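Local coordinates for ESX-1 secretion system protein EccA1 (Mycobacterium tuberculosis, PDB 4F3V) that forms the N-terminal TPR-like domain of a cytosolic ATPase that probably supplies energy for exporting virulence factors through the ESX-1 type VII secretion system, at residues L7-E12 against L70-I76; L18-E22 against I47-D51; E37-W43 against R59-R64; A121-E126 against M140-Y145. One frame throughout, in Å; residues are numbered along the deposited sequence.

Contact 1 of 4, residues L7-E12 against L70-I76; sequences LASLFE and LSGSVQI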
loop_
_atom_site.group_PDB
_atom_site.type_symbol
_atom_site.label_atom_id
_atom_site.label_comp_id
_atom_site.label_asym_id
_atom_site.label_seq_id
_atom_site.Cartn_x
_atom_site.Cartn_y
_atom_site.Cartn_z
ATOM N N LEU A 7 -4.544 -3.982 -32.353
ATOM C CA LEU A 7 -4.328 -3.719 -30.925
ATOM C C LEU A 7 -3.537 -2.429 -30.700
ATOM O O LEU A 7 -3.824 -1.677 -29.770
ATOM C CB LEU A 7 -3.616 -4.907 -30.247
ATOM C CG LEU A 7 -4.338 -6.260 -30.264
ATOM C CD1 LEU A 7 -3.590 -7.242 -29.345
ATOM C CD2 LEU A 7 -5.800 -6.140 -29.884
ATOM N N ALA A 8 -2.542 -2.200 -31.549
ATOM C CA ALA A 8 -1.780 -0.944 -31.560
ATOM C C ALA A 8 -2.708 0.263 -31.671
ATOM O O ALA A 8 -2.631 1.207 -30.895
ATOM C CB ALA A 8 -0.804 -0.917 -32.742
ATOM N N SER A 9 -3.552 0.220 -32.690
ATOM C CA SER A 9 -4.400 1.337 -32.968
ATOM C C SER A 9 -5.465 1.493 -31.825
ATOM O O SER A 9 -5.785 2.595 -31.441
ATOM C CB SER A 9 -4.959 1.221 -34.387
ATOM O OG SER A 9 -6.109 0.437 -34.414
ATOM N N LEU A 10 -5.956 0.392 -31.246
ATOM C CA LEU A 10 -6.860 0.474 -30.085
ATOM C C LEU A 10 -6.152 1.109 -28.881
ATOM O O LEU A 10 -6.735 1.939 -28.181
ATOM C CB LEU A 10 -7.387 -0.910 -29.678
ATOM C CG LEU A 10 -8.443 -1.595 -30.559
ATOM C CD1 LEU A 10 -8.646 -3.013 -30.025
ATOM C CD2 LEU A 10 -9.745 -0.849 -30.606
ATOM N N PHE A 11 -4.887 0.756 -28.670
ATOM C CA PHE A 11 -4.130 1.337 -27.572
ATOM C C PHE A 11 -3.913 2.840 -27.733
ATOM O O PHE A 11 -4.122 3.633 -26.806
ATOM C CB PHE A 11 -2.751 0.635 -27.425
ATOM C CG PHE A 11 -2.030 1.045 -26.187
ATOM C CD1 PHE A 11 -2.267 0.414 -25.015
ATOM C CD2 PHE A 11 -1.192 2.150 -26.197
ATOM C CE1 PHE A 11 -1.627 0.828 -23.848
ATOM C CE2 PHE A 11 -0.556 2.583 -25.047
ATOM C CZ PHE A 11 -0.780 1.925 -23.866
ATOM N N GLU A 12 -3.454 3.235 -28.916
ATOM C CA GLU A 12 -3.255 4.623 -29.227
ATOM C C GLU A 12 -4.565 5.417 -29.027
ATOM O O GLU A 12 -4.582 6.471 -28.386
ATOM C CB GLU A 12 -2.760 4.680 -30.642
ATOM C CG GLU A 12 -2.502 6.039 -31.176
ATOM C CD GLU A 12 -1.905 5.933 -32.522
ATOM O OE1 GLU A 12 -2.183 4.942 -33.251
ATOM O OE2 GLU A 12 -1.136 6.831 -32.820
ATOM N N LEU A 70 3.431 -2.922 -26.040
ATOM C CA LEU A 70 2.267 -2.439 -26.783
ATOM C C LEU A 70 2.281 -0.924 -26.957
ATOM O O LEU A 70 2.126 -0.436 -28.068
ATOM C CB LEU A 70 0.954 -2.885 -26.081
ATOM C CG LEU A 70 -0.359 -2.452 -26.738
ATOM C CD1 LEU A 70 -0.364 -2.880 -28.214
ATOM C CD2 LEU A 70 -1.533 -3.036 -25.944
ATOM N N SER A 71 2.478 -0.182 -25.855
ATOM C CA SER A 71 2.589 1.254 -25.921
ATOM C C SER A 71 3.751 1.640 -26.855
ATOM O O SER A 71 3.642 2.538 -27.688
ATOM C CB SER A 71 2.804 1.838 -24.523
ATOM O OG SER A 71 3.931 1.285 -23.907
ATOM N N GLY A 72 4.858 0.909 -26.738
ATOM C CA GLY A 72 6.027 1.133 -27.600
ATOM C C GLY A 72 5.769 0.980 -29.090
ATOM O O GLY A 72 6.343 1.688 -29.899
ATOM N N SER A 73 4.854 0.083 -29.457
ATOM C CA SER A 73 4.535 -0.143 -30.861
ATOM C C SER A 73 3.803 1.079 -31.479
ATOM O O SER A 73 3.675 1.184 -32.685
ATOM C CB SER A 73 3.721 -1.421 -31.024
ATOM O OG SER A 73 2.399 -1.236 -30.577
ATOM N N VAL A 74 3.308 1.991 -30.640
ATOM C CA VAL A 74 2.735 3.245 -31.114
ATOM C C VAL A 74 3.482 4.453 -30.536
ATOM O O VAL A 74 2.939 5.558 -30.454
ATOM C CB VAL A 74 1.214 3.311 -30.833
ATOM C CG1 VAL A 74 0.474 2.396 -31.806
ATOM C CG2 VAL A 74 0.876 2.991 -29.380
ATOM N N GLN A 75 4.727 4.226 -30.139
ATOM C CA GLN A 75 5.638 5.272 -29.668
ATOM C C GLN A 75 5.122 6.056 -28.469
ATOM O O GLN A 75 5.361 7.253 -28.361
ATOM C CB GLN A 75 6.025 6.219 -30.836
ATOM C CG GLN A 75 6.629 5.493 -32.034
ATOM C CD GLN A 75 5.573 4.876 -32.971
ATOM O OE1 GLN A 75 4.584 5.525 -33.315
ATOM N NE2 GLN A 75 5.825 3.650 -33.444
ATOM N N ILE A 76 4.423 5.389 -27.553
ATOM C CA ILE A 76 3.918 6.066 -26.342
ATOM C C ILE A 76 4.711 5.569 -25.150
ATOM O O ILE A 76 4.897 4.354 -24.973
ATOM C CB ILE A 76 2.419 5.790 -26.140
ATOM C CG1 ILE A 76 1.595 6.471 -27.254
ATOM C CG2 ILE A 76 1.937 6.223 -24.734
ATOM C CD1 ILE A 76 0.114 6.126 -27.231
HETATM O O HOH W 1 1.231 7.573 -31.080
#
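F11 lays its ring against the backbone of the facing segment as well as its side chains: CE2 of F11 comes to 3.5 Å from CB of S71, and the backbone N of S71 stands over one face of the ring, offset toward the rim. The segment 70-76 carries the last part of the short helix 69-72 into a Schellman motif, with Q75 at positive phi as the C-prime residue, and it packs on the first helix of this mainly helical TPR-like domain, helix 2-17. The motif's bonds are I76 N to S71 O and Q75 N to G72 O; V74 N also reaches S71 O, from the opposite face of the carbonyl plane to I76 N.

With CG of F11 anti to the backbone N (chi1 -171°), the ring reaches across between L70 and I76. CD2 of L70 meets CD1 of F11 at 3.6 Å, an oblique approach, and CG2 of V74 comes obliquely to CD2 of F11, at 3.9 Å. CD1 of I76 lies at the edge, near the ring plane. L70 sends its other methyl, CD1, to the backbone of L7 and A8. CB of A8 lies 3.7 Å from CG1 of V74, and CG1 also comes 3.4 Å from A8 O. S71 presents CB to the ring and its hydroxyl to D41 of helix 40-48. S73 OG gives a 2.6 Å hydrogen bond to L70 O, in the carbonyl plane on a lone pair. At the solvent side a water donates to both E12 OE2 and V74 O, the latter at 2.7 Å.

Contact 2 of 4, residues L18-E22 against I47-D51; sequences LPMSE and IRCGD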
loop_
_atom_site.group_PDB
_atom_site.type_symbol
_atom_site.label_atom_id
_atom_site.label_comp_id
_atom_site.label_asym_id
_atom_site.label_seq_id
_atom_site.Cartn_x
_atom_site.Cartn_y
_atom_site.Cartn_z
ATOM N N LEU A 18 -8.253 9.357 -23.083
ATOM C CA LEU A 18 -8.189 9.483 -21.610
ATOM C C LEU A 18 -8.657 10.830 -21.057
ATOM O O LEU A 18 -9.407 10.853 -20.097
ATOM C CB LEU A 18 -6.793 9.177 -21.069
ATOM C CG LEU A 18 -6.416 7.713 -20.914
ATOM C CD1 LEU A 18 -4.947 7.629 -20.580
ATOM C CD2 LEU A 18 -7.266 7.001 -19.886
ATOM N N PRO A 19 -8.218 11.953 -21.653
ATOM C CA PRO A 19 -8.762 13.229 -21.174
ATOM C C PRO A 19 -10.254 13.436 -21.475
ATOM O O PRO A 19 -10.871 14.248 -20.821
ATOM C CB PRO A 19 -7.919 14.291 -21.896
ATOM C CG PRO A 19 -6.903 13.577 -22.712
ATOM C CD PRO A 19 -7.195 12.113 -22.700
ATOM N N MET A 20 -10.815 12.742 -22.468
ATOM C CA MET A 20 -12.220 12.932 -22.897
ATOM C C MET A 20 -13.150 12.028 -22.088
ATOM O O MET A 20 -14.172 12.475 -21.587
ATOM C CB MET A 20 -12.412 12.618 -24.400
ATOM C CG MET A 20 -11.670 13.544 -25.394
ATOM S SD MET A 20 -11.914 13.418 -27.215
ATOM C CE MET A 20 -10.912 11.987 -27.633
ATOM N N SER A 21 -12.787 10.751 -21.960
ATOM C CA SER A 21 -13.670 9.782 -21.328
ATOM C C SER A 21 -12.920 8.529 -20.912
ATOM O O SER A 21 -12.573 7.691 -21.739
ATOM C CB SER A 21 -14.781 9.400 -22.306
ATOM O OG SER A 21 -15.519 8.308 -21.809
ATOM N N GLU A 22 -12.687 8.394 -19.618
ATOM C CA GLU A 22 -12.089 7.206 -19.060
ATOM C C GLU A 22 -12.924 5.971 -19.344
ATOM O O GLU A 22 -12.369 4.904 -19.580
ATOM C CB GLU A 22 -11.844 7.381 -17.558
ATOM C CG GLU A 22 -10.739 8.397 -17.293
ATOM C CD GLU A 22 -10.392 8.557 -15.830
ATOM O OE1 GLU A 22 -10.949 7.821 -15.002
ATOM O OE2 GLU A 22 -9.552 9.425 -15.508
ATOM N N ILE A 47 -6.216 -0.016 -15.200
ATOM C CA ILE A 47 -5.963 0.541 -13.863
ATOM C C ILE A 47 -6.089 2.067 -13.894
ATOM O O ILE A 47 -6.739 2.667 -13.053
ATOM C CB ILE A 47 -4.562 0.144 -13.324
ATOM C CG1 ILE A 47 -4.505 -1.366 -13.058
ATOM C CG2 ILE A 47 -4.257 0.928 -12.053
ATOM C CD1 ILE A 47 -3.140 -1.904 -12.621
ATOM N N ARG A 48 -5.472 2.684 -14.900
ATOM C CA ARG A 48 -5.574 4.123 -15.052
ATOM C C ARG A 48 -7.040 4.590 -15.159
ATOM O O ARG A 48 -7.364 5.698 -14.720
ATOM C CB ARG A 48 -4.791 4.560 -16.281
ATOM C CG ARG A 48 -5.053 5.970 -16.756
ATOM C CD ARG A 48 -4.557 6.993 -15.769
ATOM N NE ARG A 48 -4.734 8.332 -16.326
ATOM C CZ ARG A 48 -5.887 8.992 -16.376
ATOM N NH1 ARG A 48 -7.004 8.465 -15.901
ATOM N NH2 ARG A 48 -5.916 10.197 -16.917
ATOM N N CYS A 49 -7.898 3.767 -15.765
ATOM C CA CYS A 49 -9.313 4.135 -15.964
ATOM C C CYS A 49 -10.182 3.794 -14.764
ATOM O O CYS A 49 -11.388 3.888 -14.847
ATOM C CB CYS A 49 -9.887 3.465 -17.214
ATOM S SG CYS A 49 -9.084 3.967 -18.755
ATOM N N GLY A 50 -9.576 3.390 -13.653
ATOM C CA GLY A 50 -10.316 3.133 -12.418
ATOM C C GLY A 50 -10.685 1.679 -12.208
ATOM O O GLY A 50 -11.454 1.358 -11.316
ATOM N N ASP A 51 -10.124 0.783 -13.012
ATOM C CA ASP A 51 -10.322 -0.644 -12.800
ATOM C C ASP A 51 -9.233 -1.153 -11.860
ATOM O O ASP A 51 -8.151 -1.478 -12.300
ATOM C CB ASP A 51 -10.242 -1.401 -14.140
ATOM C CG ASP A 51 -10.346 -2.899 -13.973
ATOM O OD1 ASP A 51 -10.750 -3.359 -12.871
ATOM O OD2 ASP A 51 -10.028 -3.621 -14.939
HETATM O O HOH W 2 -8.720 11.157 -17.392
#
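R48 reaches over L18 to find E22, and its side chain can be followed outward from the last turn of helix 40-48. CB leaves the helix beside the facing segment, and CG, anti to the backbone N, packs 4.0 Å from CD2 of L18. A bend at chi2 (67°) then turns the guanidinium back over that methyl toward E22. NE is hydrogen-bonded to L81 O, which ties the arginine to a third part of the chain.

The contact joins two helix boundaries of the TPR-like domain: S21 N-caps helix 22-35, its OG bonding R24 N, and G50 is the C-prime residue of the Schellman motif that closes helix 40-48. At CZ the guanidinium lies with CD2 of L18 over the centre of one face. NH1 donates to E22 OE2 at 2.8 Å, a salt bridge with an N-H...O angle of 156°. The carboxylate oxygen sits in the guanidinium plane, yet the nitrogen meets it from above the carboxylate plane, the two planes being 77° apart. NH2 gives a hydrogen to a water that itself donates to E22 OE2 and L18 O. C49 places SG 3.7 Å from CD2 of L18, the same methyl that covers the guanidinium. Its side chain also touches S25, L26 and F29 of helix 22-35.

Contact 3 of 4, residues E37-W43 against R59-R64; sequences ESACDAW and RAWYSR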
loop_
_atom_site.group_PDB
_atom_site.type_symbol
_atom_site.label_atom_id
_atom_site.label_comp_id
_atom_site.label_asym_id
_atom_site.label_seq_id
_atom_site.Cartn_x
_atom_site.Cartn_y
_atom_site.Cartn_z
ATOM N N GLU A 37 -4.440 -11.530 -23.500
ATOM C CA GLU A 37 -4.354 -11.502 -22.053
ATOM C C GLU A 37 -2.963 -11.131 -21.521
ATOM O O GLU A 37 -2.820 -10.799 -20.358
ATOM C CB GLU A 37 -4.859 -12.816 -21.464
ATOM C CG GLU A 37 -3.962 -13.998 -21.621
ATOM C CD GLU A 37 -4.530 -15.209 -20.911
ATOM O OE1 GLU A 37 -5.615 -15.107 -20.283
ATOM O OE2 GLU A 37 -3.882 -16.265 -20.978
ATOM N N SER A 38 -1.950 -11.193 -22.383
ATOM C CA SER A 38 -0.582 -10.853 -22.015
ATOM C C SER A 38 -0.196 -9.393 -22.254
ATOM O O SER A 38 0.941 -9.033 -22.042
ATOM C CB SER A 38 0.332 -11.756 -22.826
ATOM O OG SER A 38 0.125 -13.081 -22.390
ATOM N N ALA A 39 -1.152 -8.559 -22.681
ATOM C CA ALA A 39 -0.877 -7.168 -23.015
ATOM C C ALA A 39 -0.808 -6.333 -21.732
ATOM O O ALA A 39 -1.747 -5.617 -21.377
ATOM C CB ALA A 39 -1.931 -6.598 -23.969
ATOM N N CYS A 40 0.318 -6.444 -21.062
ATOM C CA CYS A 40 0.619 -5.714 -19.836
ATOM C C CYS A 40 0.208 -4.235 -19.875
ATOM O O CYS A 40 -0.521 -3.773 -19.008
ATOM C CB CYS A 40 2.108 -5.826 -19.555
ATOM S SG CYS A 40 2.617 -5.090 -17.984
ATOM N N ASP A 41 0.611 -3.518 -20.923
ATOM C CA ASP A 41 0.299 -2.078 -21.033
ATOM C C ASP A 41 -1.206 -1.766 -21.015
ATOM O O ASP A 41 -1.613 -0.739 -20.486
ATOM C CB ASP A 41 0.949 -1.459 -22.287
ATOM C CG ASP A 41 2.462 -1.518 -22.245
ATOM O OD1 ASP A 41 3.028 -1.865 -21.172
ATOM O OD2 ASP A 41 3.087 -1.189 -23.266
ATOM N N ALA A 42 -2.013 -2.652 -21.577
ATOM C CA ALA A 42 -3.466 -2.478 -21.549
ATOM C C ALA A 42 -4.084 -2.782 -20.176
ATOM O O ALA A 42 -5.065 -2.153 -19.786
ATOM C CB ALA A 42 -4.124 -3.298 -22.669
ATOM N N TRP A 43 -3.542 -3.756 -19.448
ATOM C CA TRP A 43 -3.939 -3.960 -18.058
ATOM C C TRP A 43 -3.649 -2.739 -17.226
ATOM O O TRP A 43 -4.499 -2.317 -16.438
ATOM C CB TRP A 43 -3.290 -5.191 -17.433
ATOM C CG TRP A 43 -3.752 -6.495 -18.029
ATOM C CD1 TRP A 43 -3.031 -7.333 -18.863
ATOM C CD2 TRP A 43 -5.055 -7.133 -17.880
ATOM N NE1 TRP A 43 -3.774 -8.416 -19.223
ATOM C CE2 TRP A 43 -5.008 -8.345 -18.667
ATOM C CE3 TRP A 43 -6.225 -6.811 -17.212
ATOM C CZ2 TRP A 43 -6.086 -9.205 -18.759
ATOM C CZ3 TRP A 43 -7.301 -7.679 -17.309
ATOM C CH2 TRP A 43 -7.232 -8.857 -18.065
ATOM N N ARG A 59 -2.884 -9.540 -13.454
ATOM C CA ARG A 59 -2.547 -9.751 -14.845
ATOM C C ARG A 59 -1.422 -8.847 -15.272
ATOM O O ARG A 59 -0.606 -9.242 -16.104
ATOM C CB ARG A 59 -3.771 -9.585 -15.740
ATOM C CG ARG A 59 -4.736 -10.730 -15.558
ATOM C CD ARG A 59 -4.511 -11.735 -16.668
ATOM N NE ARG A 59 -5.068 -13.026 -16.313
ATOM C CZ ARG A 59 -4.469 -14.208 -16.495
ATOM N NH1 ARG A 59 -3.250 -14.328 -17.041
ATOM N NH2 ARG A 59 -5.102 -15.299 -16.111
ATOM N N ALA A 60 -1.407 -7.615 -14.750
ATOM C CA ALA A 60 -0.338 -6.684 -15.070
ATOM C C ALA A 60 0.977 -7.277 -14.562
ATOM O O ALA A 60 1.983 -7.313 -15.284
ATOM C CB ALA A 60 -0.602 -5.311 -14.464
ATOM N N TRP A 61 0.947 -7.815 -13.351
ATOM C CA TRP A 61 2.116 -8.456 -12.772
ATOM C C TRP A 61 2.556 -9.702 -13.519
ATOM O O TRP A 61 3.752 -9.900 -13.802
ATOM C CB TRP A 61 1.838 -8.782 -11.318
ATOM C CG TRP A 61 2.816 -9.745 -10.717
ATOM C CD1 TRP A 61 2.597 -11.078 -10.379
ATOM C CD2 TRP A 61 4.209 -9.502 -10.421
ATOM N NE1 TRP A 61 3.738 -11.644 -9.890
ATOM C CE2 TRP A 61 4.738 -10.744 -9.875
ATOM C CE3 TRP A 61 5.035 -8.422 -10.546
ATOM C CZ2 TRP A 61 6.054 -10.878 -9.484
ATOM C CZ3 TRP A 61 6.378 -8.563 -10.138
ATOM C CH2 TRP A 61 6.862 -9.764 -9.610
ATOM N N TYR A 62 1.601 -10.570 -13.825
ATOM C CA TYR A 62 1.874 -11.830 -14.518
ATOM C C TYR A 62 2.496 -11.600 -15.908
ATOM O O TYR A 62 3.353 -12.364 -16.333
ATOM C CB TYR A 62 0.572 -12.636 -14.636
ATOM C CG TYR A 62 0.734 -14.053 -15.133
ATOM C CD1 TYR A 62 0.919 -15.117 -14.241
ATOM C CD2 TYR A 62 0.669 -14.344 -16.497
ATOM C CE1 TYR A 62 1.068 -16.431 -14.709
ATOM C CE2 TYR A 62 0.795 -15.638 -16.974
ATOM C CZ TYR A 62 1.001 -16.683 -16.086
ATOM O OH TYR A 62 1.152 -17.985 -16.569
ATOM N N SER A 63 2.063 -10.538 -16.587
ATOM C CA SER A 63 2.578 -10.189 -17.914
ATOM C C SER A 63 3.680 -9.101 -17.895
ATOM O O SER A 63 3.972 -8.467 -18.932
ATOM C CB SER A 63 1.394 -9.748 -18.811
ATOM O OG SER A 63 0.784 -8.580 -18.334
ATOM N N ARG A 64 4.308 -8.907 -16.739
ATOM C CA ARG A 64 5.287 -7.842 -16.563
ATOM C C ARG A 64 6.472 -7.837 -17.569
ATOM O O ARG A 64 7.038 -6.782 -17.860
ATOM C CB ARG A 64 5.852 -7.883 -15.139
ATOM C CG ARG A 64 6.649 -9.130 -14.810
ATOM C CD ARG A 64 6.953 -9.218 -13.324
ATOM N NE ARG A 64 7.658 -10.445 -12.988
ATOM C CZ ARG A 64 7.094 -11.628 -12.766
ATOM N NH1 ARG A 64 5.782 -11.807 -12.886
ATOM N NH2 ARG A 64 7.858 -12.641 -12.416
HETATM O O HOH W 3 -1.330 -12.353 -18.368
#
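The start of helix 40-48 meets the end of helix 54-62, and the backbones come close at two points: CA of C40 is 5.0 Å from CA of A60, and CA of S38 is 5.2 Å from CA of S63. A39, the N-cap residue of the first helix, is the centre of an inverse gamma turn. W43 lies flat beneath R59, whose CB makes a CH-pi contact 3.5 Å from the centroid of the five-membered ring. From there the arginine runs alongside the indole, CD coming 3.6 Å from CZ2 of W43. The indole is steadied at its own edge by NE1 donating to E37 O at 2.8 Å, with the oxygen near the ring plane. E37 stacks its carboxylate over the guanidinium of R59, the planes 12° apart; OE1 lies 4.1 Å from NH1 of R59, well out of the guanidinium plane, so any attraction is probably one of charge alone. A water links E37 O to R59 NH1 in the guanidinium plane. S63 OG turns back to bond R59 O while lying 3.2 Å from CA of C40, and CB of A60 meets CB of W43. Successive helices packed start against end, with small residues at the closest points, are consistent with a TPR-like domain.

Contact 4 of 4, residues A121-E126 against M140-Y145; sequences AMEALE and MKAVVY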
loop_
_atom_site.group_PDB
_atom_site.type_symbol
_atom_site.label_atom_id
_atom_site.label_comp_id
_atom_site.label_asym_id
_atom_site.label_seq_id
_atom_site.Cartn_x
_atom_site.Cartn_y
_atom_site.Cartn_z
ATOM N N ALA A 121 2.814 -12.260 -2.072
ATOM C CA ALA A 121 3.270 -10.858 -2.024
ATOM C C ALA A 121 4.791 -10.823 -1.865
ATOM O O ALA A 121 5.468 -10.122 -2.605
ATOM C CB ALA A 121 2.591 -10.074 -0.892
ATOM N N MET A 122 5.305 -11.586 -0.904
ATOM C CA MET A 122 6.760 -11.631 -0.620
ATOM C C MET A 122 7.550 -12.181 -1.785
ATOM O O MET A 122 8.598 -11.659 -2.142
ATOM C CB MET A 122 7.055 -12.507 0.611
ATOM C CG MET A 122 6.588 -11.907 1.923
ATOM S SD MET A 122 7.216 -10.258 2.310
ATOM C CE MET A 122 8.913 -10.755 2.489
ATOM N N GLU A 123 7.031 -13.243 -2.392
ATOM C CA GLU A 123 7.678 -13.828 -3.546
ATOM C C GLU A 123 7.799 -12.818 -4.700
ATOM O O GLU A 123 8.815 -12.779 -5.345
ATOM C CB GLU A 123 6.928 -15.078 -3.982
ATOM C CG GLU A 123 7.541 -15.789 -5.156
ATOM C CD GLU A 123 6.775 -17.053 -5.550
ATOM O OE1 GLU A 123 6.115 -17.689 -4.680
ATOM O OE2 GLU A 123 6.839 -17.406 -6.734
ATOM N N ALA A 124 6.752 -12.025 -4.949
ATOM C CA ALA A 124 6.805 -10.992 -5.990
ATOM C C ALA A 124 7.859 -9.957 -5.627
ATOM O O ALA A 124 8.629 -9.543 -6.478
ATOM C CB ALA A 124 5.439 -10.320 -6.189
ATOM N N LEU A 125 7.930 -9.582 -4.358
ATOM C CA LEU A 125 8.916 -8.577 -3.915
ATOM C C LEU A 125 10.362 -9.042 -4.121
ATOM O O LEU A 125 11.232 -8.232 -4.418
ATOM C CB LEU A 125 8.677 -8.163 -2.450
ATOM C CG LEU A 125 7.409 -7.305 -2.205
ATOM C CD1 LEU A 125 7.214 -7.078 -0.701
ATOM C CD2 LEU A 125 7.428 -5.957 -2.927
ATOM N N GLU A 126 10.602 -10.340 -3.965
ATOM C CA GLU A 126 11.933 -10.913 -4.044
ATOM C C GLU A 126 12.266 -11.533 -5.413
ATOM O O GLU A 126 13.308 -12.143 -5.560
ATOM C CB GLU A 126 12.079 -11.967 -2.928
ATOM C CG GLU A 126 11.902 -11.365 -1.539
ATOM C CD GLU A 126 12.010 -12.380 -0.413
ATOM O OE1 GLU A 126 12.047 -13.598 -0.690
ATOM O OE2 GLU A 126 12.061 -11.938 0.763
ATOM N N MET A 140 7.559 -1.942 1.207
ATOM C CA MET A 140 6.525 -2.928 0.856
ATOM C C MET A 140 6.498 -4.140 1.796
ATOM O O MET A 140 5.429 -4.653 2.126
ATOM C CB MET A 140 6.648 -3.403 -0.582
ATOM C CG MET A 140 6.457 -2.310 -1.617
ATOM S SD MET A 140 5.056 -1.207 -1.340
ATOM C CE MET A 140 3.646 -2.308 -1.179
ATOM N N LYS A 141 7.654 -4.581 2.259
ATOM C CA LYS A 141 7.679 -5.643 3.260
ATOM C C LYS A 141 6.993 -5.221 4.564
ATOM O O LYS A 141 6.292 -6.014 5.172
ATOM C CB LYS A 141 9.094 -6.144 3.502
ATOM C CG LYS A 141 9.639 -6.923 2.317
ATOM C CD LYS A 141 10.977 -7.577 2.652
ATOM C CE LYS A 141 11.507 -8.425 1.508
ATOM N NZ LYS A 141 12.699 -9.243 1.939
ATOM N N ALA A 142 7.197 -3.974 4.973
ATOM C CA ALA A 142 6.532 -3.384 6.125
ATOM C C ALA A 142 5.008 -3.400 5.933
ATOM O O ALA A 142 4.249 -3.706 6.864
ATOM C CB ALA A 142 7.048 -1.964 6.358
ATOM N N VAL A 143 4.567 -3.152 4.702
ATOM C CA VAL A 143 3.157 -3.258 4.348
ATOM C C VAL A 143 2.639 -4.702 4.479
ATOM O O VAL A 143 1.600 -4.937 5.080
ATOM C CB VAL A 143 2.859 -2.716 2.915
ATOM C CG1 VAL A 143 1.483 -3.151 2.462
ATOM C CG2 VAL A 143 3.006 -1.186 2.845
ATOM N N VAL A 144 3.373 -5.663 3.915
ATOM C CA VAL A 144 2.974 -7.056 3.936
ATOM C C VAL A 144 2.973 -7.620 5.366
ATOM O O VAL A 144 1.980 -8.248 5.815
ATOM C CB VAL A 144 3.871 -7.911 3.015
ATOM C CG1 VAL A 144 3.508 -9.415 3.084
ATOM C CG2 VAL A 144 3.804 -7.384 1.591
ATOM N N TYR A 145 4.071 -7.390 6.084
ATOM C CA TYR A 145 4.194 -7.862 7.461
ATOM C C TYR A 145 3.121 -7.187 8.353
ATOM O O TYR A 145 2.533 -7.836 9.223
ATOM C CB TYR A 145 5.615 -7.592 8.017
ATOM C CG TYR A 145 6.707 -8.529 7.501
ATOM C CD1 TYR A 145 6.524 -9.920 7.458
ATOM C CD2 TYR A 145 7.945 -8.032 7.131
ATOM C CE1 TYR A 145 7.515 -10.768 6.989
ATOM C CE2 TYR A 145 8.953 -8.868 6.691
ATOM C CZ TYR A 145 8.747 -10.231 6.640
ATOM O OH TYR A 145 9.764 -11.001 6.183
#
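A121 starts the contact by setting CB against the methyls of V144, 3.9 Å from CG2. One residue on, M122 curls toward the facing helix because its chain bends at chi2 and chi3. Its SD touches CG1 of V144 and also stands 4.9 Å from the centroid of the Y145 ring, 20° off the normal, a Met-aromatic contact above the face at a distance. The M122 and K141 side chains cross at about a right angle, with CE of M122 3.6 Å from CE of K141; the same methyl lies 3.8 Å from OH of Y145.

Helices 118-125 and 134-147 are consecutive and antiparallel, their local axes 171° apart and 10.5 Å at closest approach, a helical hairpin as in TPR-like folds. L125, a turn after A121, comes next on the buried side. Its CD2 meets CB of M140 at 3.6 Å; CD1 reaches CG of K141 and CG2 of V144, the leucine and lysine sliding past each other in opposite directions. Past the helix end, E126 extends its chain back across the lysine. K141, itself extended beyond CG, donates from NZ to E126 OE2 at 3.0 Å, a salt bridge made on the anti lone pair of that oxygen.

Contacts 1, 2 and 3 gather at the N-terminal end of the domain, and contact 4 lies nearer its middle. Contacts 1 and 3 touch, their centres 14 Å apart: CE1 of F11 is 3.7 Å from D41 O, and CD2 of L70 packs on CB of A39. Contacts 1 and 2 do not touch, with centres 16 Å and nearest atoms about 7 Å apart. Helix 40-48 serves two contacts, contact 3 using its start and contact 2 its end. Contact 3 also reaches contact 4, where CZ2 of W61 meets CB of A124 at 3.4 Å. A bound samarium ion lies about 10 Å from the side chain of A121, and a sulfate, probably from the crystallisation liquor, about 4 Å from that of Y145.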